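Local coordinates for uncharacterized conserved protein (Staphylococcus epidermidis, PDB 3FRM) that is of unknown function but has an acetyltransferase-like (GNAT) domain, so it probably transfers an acyl group from an acyl-coenzyme A to a substrate not yet identified, at residues H134-D137 against A138-R141; Y156-Y159 against N160-I164; F193-E197 against E198-Q202. All blocks are in the same frame, centred on the assembly; numbering follows the deposited sequence.

Contact 1: H134-D137 against A138-R141; sequences HVYD and AFAR
Y136 and F139 are the two ends of a type I beta turn that follows helix 129-136. In GNAT terms this is the first helix after the opening strand, turning toward the second helix, 145-158. One bond closes the turn, F139 N to Y136 O, with an N-H...O angle of 160°; just before it, A138 N donates to V135 O at 3.0 Å.

The third carbonyl, that of D137, is claimed by a side chain. R141 runs back alongside the turn, extended from CG to NE, and its NH2 reaches D137 O at 2.7 Å. The donor sits in the carbonyl plane, on a lone pair, while the oxygen meets the guanidinium at its edge, tilted 19° from the plane. The carboxylate of D137 is a looser partner: OD1 stays 3.9 Å from R141 NH2, a long salt bridge with the carboxylate and guanidinium planes turned far from each other. Each charge has company further out. R141 NH1 makes a salt bridge with D145, and D137 OD2 has a weak, long ion pair with K152.

The apolar half of the turn faces the sheet. F139 has CG beside its own backbone N (chi1 -80°), which brings the ring back toward the helix, with Y136 CA over one of its faces. The Y136 and F139 rings meet obliquely, their centroids 5.5 Å apart. V135, Y136 and F139 all pack against I178 of strand 174-183, and A138 and V135 also touch L196. Within the turn, V135 CG1 touches F139 CE1 at 3.9 Å.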
loop_
_atom_site.group_PDB
_atom_site.type_symbol
_atom_site.label_atom_id
_atom_site.label_comp_id
_atom_site.label_asym_id
_atom_site.label_seq_id
_atom_site.Cartn_x
_atom_site.Cartn_y
_atom_site.Cartn_z
ATOM N N HIS A 134 -0.632 25.064 3.796
ATOM C CA HIS A 134 -1.885 24.729 4.399
ATOM C C HIS A 134 -2.332 23.304 4.098
ATOM O O HIS A 134 -2.810 22.602 4.987
ATOM C CB HIS A 134 -2.954 25.710 3.943
ATOM C CG HIS A 134 -4.297 25.394 4.497
ATOM N ND1 HIS A 134 -5.270 24.751 3.759
ATOM C CD2 HIS A 134 -4.807 25.569 5.738
ATOM C CE1 HIS A 134 -6.337 24.567 4.516
ATOM N NE2 HIS A 134 -6.082 25.058 5.721
ATOM N N VAL A 135 -2.183 22.870 2.852
ATOM C CA VAL A 135 -2.570 21.517 2.505
ATOM C C VAL A 135 -1.566 20.549 3.134
ATOM O O VAL A 135 -1.911 19.500 3.711
ATOM C CB VAL A 135 -2.586 21.321 0.976
ATOM C CG1 VAL A 135 -2.828 19.815 0.630
ATOM C CG2 VAL A 135 -3.602 22.264 0.315
ATOM N N TYR A 136 -0.313 20.925 2.997
ATOM C CA TYR A 136 0.773 20.181 3.557
ATOM C C TYR A 136 0.516 19.794 5.027
ATOM O O TYR A 136 0.717 18.634 5.399
ATOM C CB TYR A 136 2.076 20.967 3.385
ATOM C CG TYR A 136 3.219 20.147 3.808
ATOM C CD1 TYR A 136 3.732 19.127 2.978
ATOM C CD2 TYR A 136 3.761 20.328 5.067
ATOM C CE1 TYR A 136 4.784 18.313 3.426
ATOM C CE2 TYR A 136 4.804 19.554 5.506
ATOM C CZ TYR A 136 5.310 18.548 4.702
ATOM O OH TYR A 136 6.341 17.805 5.223
ATOM N N ASP A 137 -0.012 20.748 5.787
ATOM C CA ASP A 137 -0.362 20.634 7.215
ATOM C C ASP A 137 -1.293 19.519 7.590
ATOM O O ASP A 137 -1.249 19.034 8.711
ATOM C CB ASP A 137 -1.014 21.938 7.708
ATOM C CG ASP A 137 -0.111 22.696 8.597
ATOM O OD1 ASP A 137 -0.559 23.314 9.605
ATOM O OD2 ASP A 137 1.104 22.633 8.308
ATOM N N ALA A 138 -2.134 19.137 6.634
ATOM C CA ALA A 138 -3.105 18.046 6.738
ATOM C C ALA A 138 -2.518 16.678 6.596
ATOM O O ALA A 138 -3.173 15.726 6.972
ATOM C CB ALA A 138 -4.165 18.219 5.691
ATOM N N PHE A 139 -1.321 16.563 6.032
ATOM C CA PHE A 139 -0.692 15.266 5.744
ATOM C C PHE A 139 -0.311 14.440 6.974
ATOM O O PHE A 139 0.032 14.992 8.037
ATOM C CB PHE A 139 0.625 15.494 5.008
ATOM C CG PHE A 139 0.482 15.772 3.554
ATOM C CD1 PHE A 139 -0.634 16.463 3.058
ATOM C CD2 PHE A 139 1.498 15.371 2.671
ATOM C CE1 PHE A 139 -0.766 16.719 1.681
ATOM C CE2 PHE A 139 1.415 15.626 1.306
ATOM C CZ PHE A 139 0.273 16.300 0.803
ATOM N N ALA A 140 -0.292 13.125 6.824
ATOM C CA ALA A 140 0.202 12.235 7.878
ATOM C C ALA A 140 1.514 12.792 8.445
ATOM O O ALA A 140 2.319 13.403 7.724
ATOM C CB ALA A 140 0.404 10.796 7.336
ATOM N N ARG A 141 1.734 12.619 9.744
ATOM C CA ARG A 141 2.989 13.058 10.312
ATOM C C ARG A 141 3.689 11.899 11.006
ATOM O O ARG A 141 3.595 11.751 12.235
ATOM C CB ARG A 141 2.758 14.213 11.243
ATOM C CG ARG A 141 2.203 15.419 10.558
ATOM C CD ARG A 141 1.980 16.526 11.560
ATOM N NE ARG A 141 1.268 17.622 10.940
ATOM C CZ ARG A 141 0.965 18.778 11.531
ATOM N NH1 ARG A 141 1.344 19.049 12.832
ATOM N NH2 ARG A 141 0.266 19.680 10.817
#

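Contact 2: Y156-Y159 against N160-I164; sequences YSSY and NLDDI. With NA (sodium ion), chain G.
Y159 and D162 meet through a sodium ion, and the oxygens that hold it are the first shell. Y159 O binds the metal at 2.5 Å and N160 O, the next carbonyl, at 2.9 Å. D162 contributes twice: its backbone O is at 2.1 Å from the ion, and its carboxylate OD1 adds a longer bond of 2.9 Å. I164 O is the fifth protein ligand, 2.8 Å from the sodium. Four of the five are therefore backbone carbonyls. D162 CG sits between its backbone N and carbonyl carbon (chi1 82°), which turns OD1 to the same metal as its backbone O.

One step out, the same OD1 accepts a hydrogen bond from R166 NH1, which ties the carboxylate to strand 165-171. The backbone N of D162 is directed at S158 O, 3.0 Å away, although its exact place in the model is less sure. S158 OG is tied back to H154 O, one turn earlier on helix 145-158.

Y159 and N160 send their side chains out in the same direction, next to each other. N160 ND2 rides 3.7 Å above one face of the Y159 ring, offset toward its rim, and the amide and ring planes are 40° apart. Y159 also packs on I129 of helix 129-136. L161 turns back along the helix end, its CD2 reaching S157 O at 3.4 Å, while I164 packs on D180 and I182 of strand 174-183. This is a carbonyl-lined sodium site in the connection between the second helix of the GNAT fold and strand 165-171.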
loop_
_atom_site.group_PDB
_atom_site.type_symbol
_atom_site.label_atom_id
_atom_site.label_comp_id
_atom_site.label_asym_id
_atom_site.label_seq_id
_atom_site.Cartn_x
_atom_site.Cartn_y
_atom_site.Cartn_z
ATOM N N TYR A 156 9.329 26.650 3.172
ATOM C CA TYR A 156 8.952 28.058 3.185
ATOM C C TYR A 156 10.149 28.973 2.993
ATOM O O TYR A 156 9.982 30.150 2.792
ATOM C CB TYR A 156 8.248 28.420 4.496
ATOM C CG TYR A 156 7.859 29.873 4.573
ATOM C CD1 TYR A 156 6.853 30.376 3.756
ATOM C CD2 TYR A 156 8.499 30.763 5.471
ATOM C CE1 TYR A 156 6.459 31.743 3.825
ATOM C CE2 TYR A 156 8.113 32.132 5.551
ATOM C CZ TYR A 156 7.106 32.601 4.718
ATOM O OH TYR A 156 6.724 33.915 4.741
ATOM N N SER A 157 11.369 28.474 3.102
ATOM C CA SER A 157 12.477 29.403 2.936
ATOM C C SER A 157 13.395 28.965 1.820
ATOM O O SER A 157 14.408 29.602 1.572
ATOM C CB SER A 157 13.262 29.534 4.243
ATOM O OG SER A 157 14.151 28.451 4.329
ATOM N N SER A 158 13.056 27.866 1.152
ATOM C CA SER A 158 13.881 27.407 0.077
ATOM C C SER A 158 13.075 27.240 -1.192
ATOM O O SER A 158 13.602 26.713 -2.155
ATOM C CB SER A 158 14.595 26.104 0.453
ATOM O OG SER A 158 13.671 25.053 0.613
ATOM N N TYR A 159 11.825 27.717 -1.209
ATOM C CA TYR A 159 10.936 27.466 -2.352
ATOM C C TYR A 159 11.217 28.256 -3.644
ATOM O O TYR A 159 11.024 27.697 -4.717
ATOM C CB TYR A 159 9.458 27.547 -1.966
ATOM C CG TYR A 159 8.956 28.942 -1.826
ATOM C CD1 TYR A 159 9.162 29.653 -0.646
ATOM C CD2 TYR A 159 8.268 29.576 -2.886
ATOM C CE1 TYR A 159 8.701 30.952 -0.504
ATOM C CE2 TYR A 159 7.798 30.897 -2.761
ATOM C CZ TYR A 159 8.013 31.581 -1.567
ATOM O OH TYR A 159 7.568 32.892 -1.412
ATOM N N ASN A 160 11.608 29.532 -3.581
ATOM C CA ASN A 160 12.167 30.183 -4.781
ATOM C C ASN A 160 13.510 29.533 -5.017
ATOM O O ASN A 160 13.621 28.537 -5.724
ATOM C CB ASN A 160 12.441 31.662 -4.596
ATOM C CG ASN A 160 11.349 32.374 -3.879
ATOM O OD1 ASN A 160 10.389 32.829 -4.500
ATOM N ND2 ASN A 160 11.507 32.532 -2.559
ATOM N N LEU A 161 14.529 30.108 -4.416
ATOM C CA LEU A 161 15.836 29.514 -4.356
ATOM C C LEU A 161 15.944 28.155 -5.094
ATOM O O LEU A 161 16.652 28.059 -6.072
ATOM C CB LEU A 161 16.285 29.432 -2.884
ATOM C CG LEU A 161 16.107 30.687 -1.993
ATOM C CD1 LEU A 161 14.613 31.112 -1.768
ATOM C CD2 LEU A 161 16.803 30.489 -0.664
ATOM N N ASP A 162 15.223 27.125 -4.668
ATOM C CA ASP A 162 15.366 25.810 -5.300
ATOM C C ASP A 162 14.668 25.587 -6.651
ATOM O O ASP A 162 13.749 26.311 -7.099
ATOM C CB ASP A 162 15.023 24.672 -4.335
ATOM C CG ASP A 162 13.504 24.390 -4.220
ATOM O OD1 ASP A 162 12.617 25.116 -4.779
ATOM O OD2 ASP A 162 13.211 23.394 -3.525
ATOM N N ASP A 163 15.089 24.517 -7.278
ATOM C CA ASP A 163 14.704 24.355 -8.640
ATOM C C ASP A 163 13.413 23.559 -8.829
ATOM O O ASP A 163 12.670 23.834 -9.754
ATOM C CB ASP A 163 15.915 23.919 -9.465
ATOM C CG ASP A 163 16.926 25.064 -9.627
ATOM O OD1 ASP A 163 16.494 26.194 -10.011
ATOM O OD2 ASP A 163 18.129 24.850 -9.342
ATOM N N ILE A 164 13.143 22.652 -7.895
ATOM C CA ILE A 164 11.828 22.052 -7.652
ATOM C C ILE A 164 10.682 23.042 -7.880
ATOM O O ILE A 164 10.721 24.159 -7.376
ATOM C CB ILE A 164 11.770 21.482 -6.194
ATOM C CG1 ILE A 164 12.931 20.513 -5.970
ATOM C CG2 ILE A 164 10.405 20.848 -5.884
ATOM C CD1 ILE A 164 12.880 19.698 -4.669
HETATM NA NA NA G . 11.703 26.770 -6.926
#

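Contact 3: F193-E197 against E198-Q202; sequences FGVLE and EFQHQ
V195 and Q200 meet where strand 188-195 leaves the sheet, at the start of the GNAT signature loop: Q200, H201 and Q202 lead into the Q/R-x-x-G-x-G/A sequence that in relatives binds the pyrophosphate of acetyl-CoA. A sulfate, probably from the crystallisation liquor, lies about 5 Å from the V195 side chain, as might be expected near an anion pocket.

The chain turns through E197 and E198. V195 points its CB across the turn, and CG1, anti to the backbone N (chi1 175°), lands against F199, 4.1 Å from its CB. L196 approaches F199 differently, coming at the ring edge near its plane, with CB 4.3 Å from CD2. E198 bends at its second side-chain torsion and curls back, bringing OE2 to 3.9 Å from L196 CB. F199 and L196 both rest on V176 of strand 174-183, and F199 also touches I204 of helix 204-216.

The turn itself is closed by F199 N to L196 O at 2.7 Å and by Q200 N to E197 O at 2.8 Å. Beyond it, the loop meets the second subunit, where R91 of that chain binds Q200 O and the ring of its Y247 meets H201 almost at right angles.

Q200 is extended beyond CG, its CG passing close to both L196 O and E197 O, and the amide reaches back over the turn. NE2, with the acceptor in its amide plane, donates to V195 O at 2.8 Å with an almost straight N-H...O angle of 170°.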
loop_
_atom_site.group_PDB
_atom_site.type_symbol
_atom_site.label_atom_id
_atom_site.label_comp_id
_atom_site.label_asym_id
_atom_site.label_seq_id
_atom_site.Cartn_x
_atom_site.Cartn_y
_atom_site.Cartn_z
ATOM N N PHE A 193 2.901 14.276 -3.328
ATOM C CA PHE A 193 1.554 14.465 -3.825
ATOM C C PHE A 193 0.512 14.257 -2.714
ATOM O O PHE A 193 0.563 13.288 -1.991
ATOM C CB PHE A 193 1.302 13.553 -5.008
ATOM C CG PHE A 193 -0.120 13.524 -5.437
ATOM C CD1 PHE A 193 -0.528 14.195 -6.584
ATOM C CD2 PHE A 193 -1.073 12.845 -4.677
ATOM C CE1 PHE A 193 -1.848 14.154 -6.990
ATOM C CE2 PHE A 193 -2.407 12.848 -5.035
ATOM C CZ PHE A 193 -2.805 13.512 -6.199
ATOM N N GLY A 194 -0.437 15.156 -2.560
ATOM C CA GLY A 194 -1.557 14.811 -1.705
ATOM C C GLY A 194 -2.774 15.692 -1.895
ATOM O O GLY A 194 -2.680 16.880 -2.263
ATOM N N VAL A 195 -3.925 15.105 -1.618
ATOM C CA VAL A 195 -5.190 15.772 -1.715
ATOM C C VAL A 195 -5.834 15.650 -0.330
ATOM O O VAL A 195 -5.755 14.613 0.297
ATOM C CB VAL A 195 -6.029 15.073 -2.786
ATOM C CG1 VAL A 195 -7.427 15.641 -2.858
ATOM C CG2 VAL A 195 -5.361 15.200 -4.150
ATOM N N LEU A 196 -6.478 16.701 0.151
ATOM C CA LEU A 196 -7.119 16.681 1.480
ATOM C C LEU A 196 -8.179 15.589 1.502
ATOM O O LEU A 196 -8.879 15.365 0.492
ATOM C CB LEU A 196 -7.828 18.024 1.761
ATOM C CG LEU A 196 -7.042 19.317 1.784
ATOM C CD1 LEU A 196 -7.991 20.498 1.969
ATOM C CD2 LEU A 196 -6.007 19.246 2.962
ATOM N N GLU A 197 -8.340 14.961 2.671
ATOM C CA GLU A 197 -9.146 13.758 2.767
ATOM C C GLU A 197 -10.529 13.978 2.185
ATOM O O GLU A 197 -10.943 13.308 1.217
ATOM C CB GLU A 197 -9.256 13.272 4.188
ATOM C CG GLU A 197 -9.123 11.746 4.326
ATOM C CD GLU A 197 -9.500 11.222 5.735
ATOM O OE1 GLU A 197 -9.057 11.788 6.786
ATOM O OE2 GLU A 197 -10.249 10.216 5.780
ATOM N N GLU A 198 -11.220 14.946 2.753
ATOM C CA GLU A 198 -12.542 15.319 2.282
ATOM C C GLU A 198 -12.658 15.541 0.759
ATOM O O GLU A 198 -13.746 15.477 0.189
ATOM C CB GLU A 198 -13.056 16.528 3.075
ATOM C CG GLU A 198 -12.100 17.706 3.097
ATOM C CD GLU A 198 -11.144 17.732 4.313
ATOM O OE1 GLU A 198 -11.260 18.704 5.093
ATOM O OE2 GLU A 198 -10.277 16.822 4.499
ATOM N N PHE A 199 -11.557 15.765 0.071
ATOM C CA PHE A 199 -11.676 16.005 -1.359
ATOM C C PHE A 199 -11.101 14.886 -2.192
ATOM O O PHE A 199 -10.849 15.051 -3.397
ATOM C CB PHE A 199 -11.033 17.329 -1.738
ATOM C CG PHE A 199 -11.830 18.551 -1.311
ATOM C CD1 PHE A 199 -12.836 19.052 -2.120
ATOM C CD2 PHE A 199 -11.546 19.187 -0.119
ATOM C CE1 PHE A 199 -13.555 20.185 -1.746
ATOM C CE2 PHE A 199 -12.269 20.329 0.285
ATOM C CZ PHE A 199 -13.274 20.829 -0.522
ATOM N N GLN A 200 -10.928 13.729 -1.580
ATOM C CA GLN A 200 -10.440 12.596 -2.328
ATOM C C GLN A 200 -11.556 11.835 -3.111
ATOM O O GLN A 200 -12.770 12.004 -2.882
ATOM C CB GLN A 200 -9.637 11.678 -1.424
ATOM C CG GLN A 200 -8.435 12.382 -0.759
ATOM C CD GLN A 200 -7.596 11.460 0.107
ATOM O OE1 GLN A 200 -7.954 10.315 0.342
ATOM N NE2 GLN A 200 -6.454 11.961 0.592
ATOM N N HIS A 201 -11.099 11.022 -4.057
ATOM C CA HIS A 201 -11.893 10.142 -4.911
ATOM C C HIS A 201 -12.874 10.928 -5.722
ATOM O O HIS A 201 -13.888 10.393 -6.102
ATOM C CB HIS A 201 -12.654 9.089 -4.112
ATOM C CG HIS A 201 -11.971 8.692 -2.847
ATOM N ND1 HIS A 201 -10.813 7.946 -2.831
ATOM C CD2 HIS A 201 -12.274 8.943 -1.551
ATOM C CE1 HIS A 201 -10.441 7.729 -1.584
ATOM N NE2 HIS A 201 -11.310 8.324 -0.788
ATOM N N GLN A 202 -12.598 12.191 -5.998
ATOM C CA GLN A 202 -13.549 12.941 -6.849
ATOM C C GLN A 202 -12.931 13.686 -8.040
ATOM O O GLN A 202 -13.548 14.606 -8.597
ATOM C CB GLN A 202 -14.468 13.844 -6.013
ATOM C CG GLN A 202 -13.835 15.090 -5.466
ATOM C CD GLN A 202 -14.544 15.577 -4.166
ATOM O OE1 GLN A 202 -14.620 14.843 -3.159
ATOM N NE2 GLN A 202 -15.053 16.809 -4.191
#

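Contacts 1, 2 and 3 follow in that order along the C-terminal half of the chain, each at the end of a helix or strand: helix 129-136, helix 145-158 and strand 188-195. Contacts 1 and 3 are neighbours, their centres 11 Å apart, and they touch: F139 CZ lies 3.4 Å from G194 CA, and A138 CB packs on L196 CD2. Contact 2 stands apart, its centre 19 Å from that of contact 1 and 25 Å from that of contact 3. All three have side chains on strand 174-183. The turn after helix 129-136 thus packs on the end of the strand that leads to the probable cofactor loop, while the sodium site lies away from it.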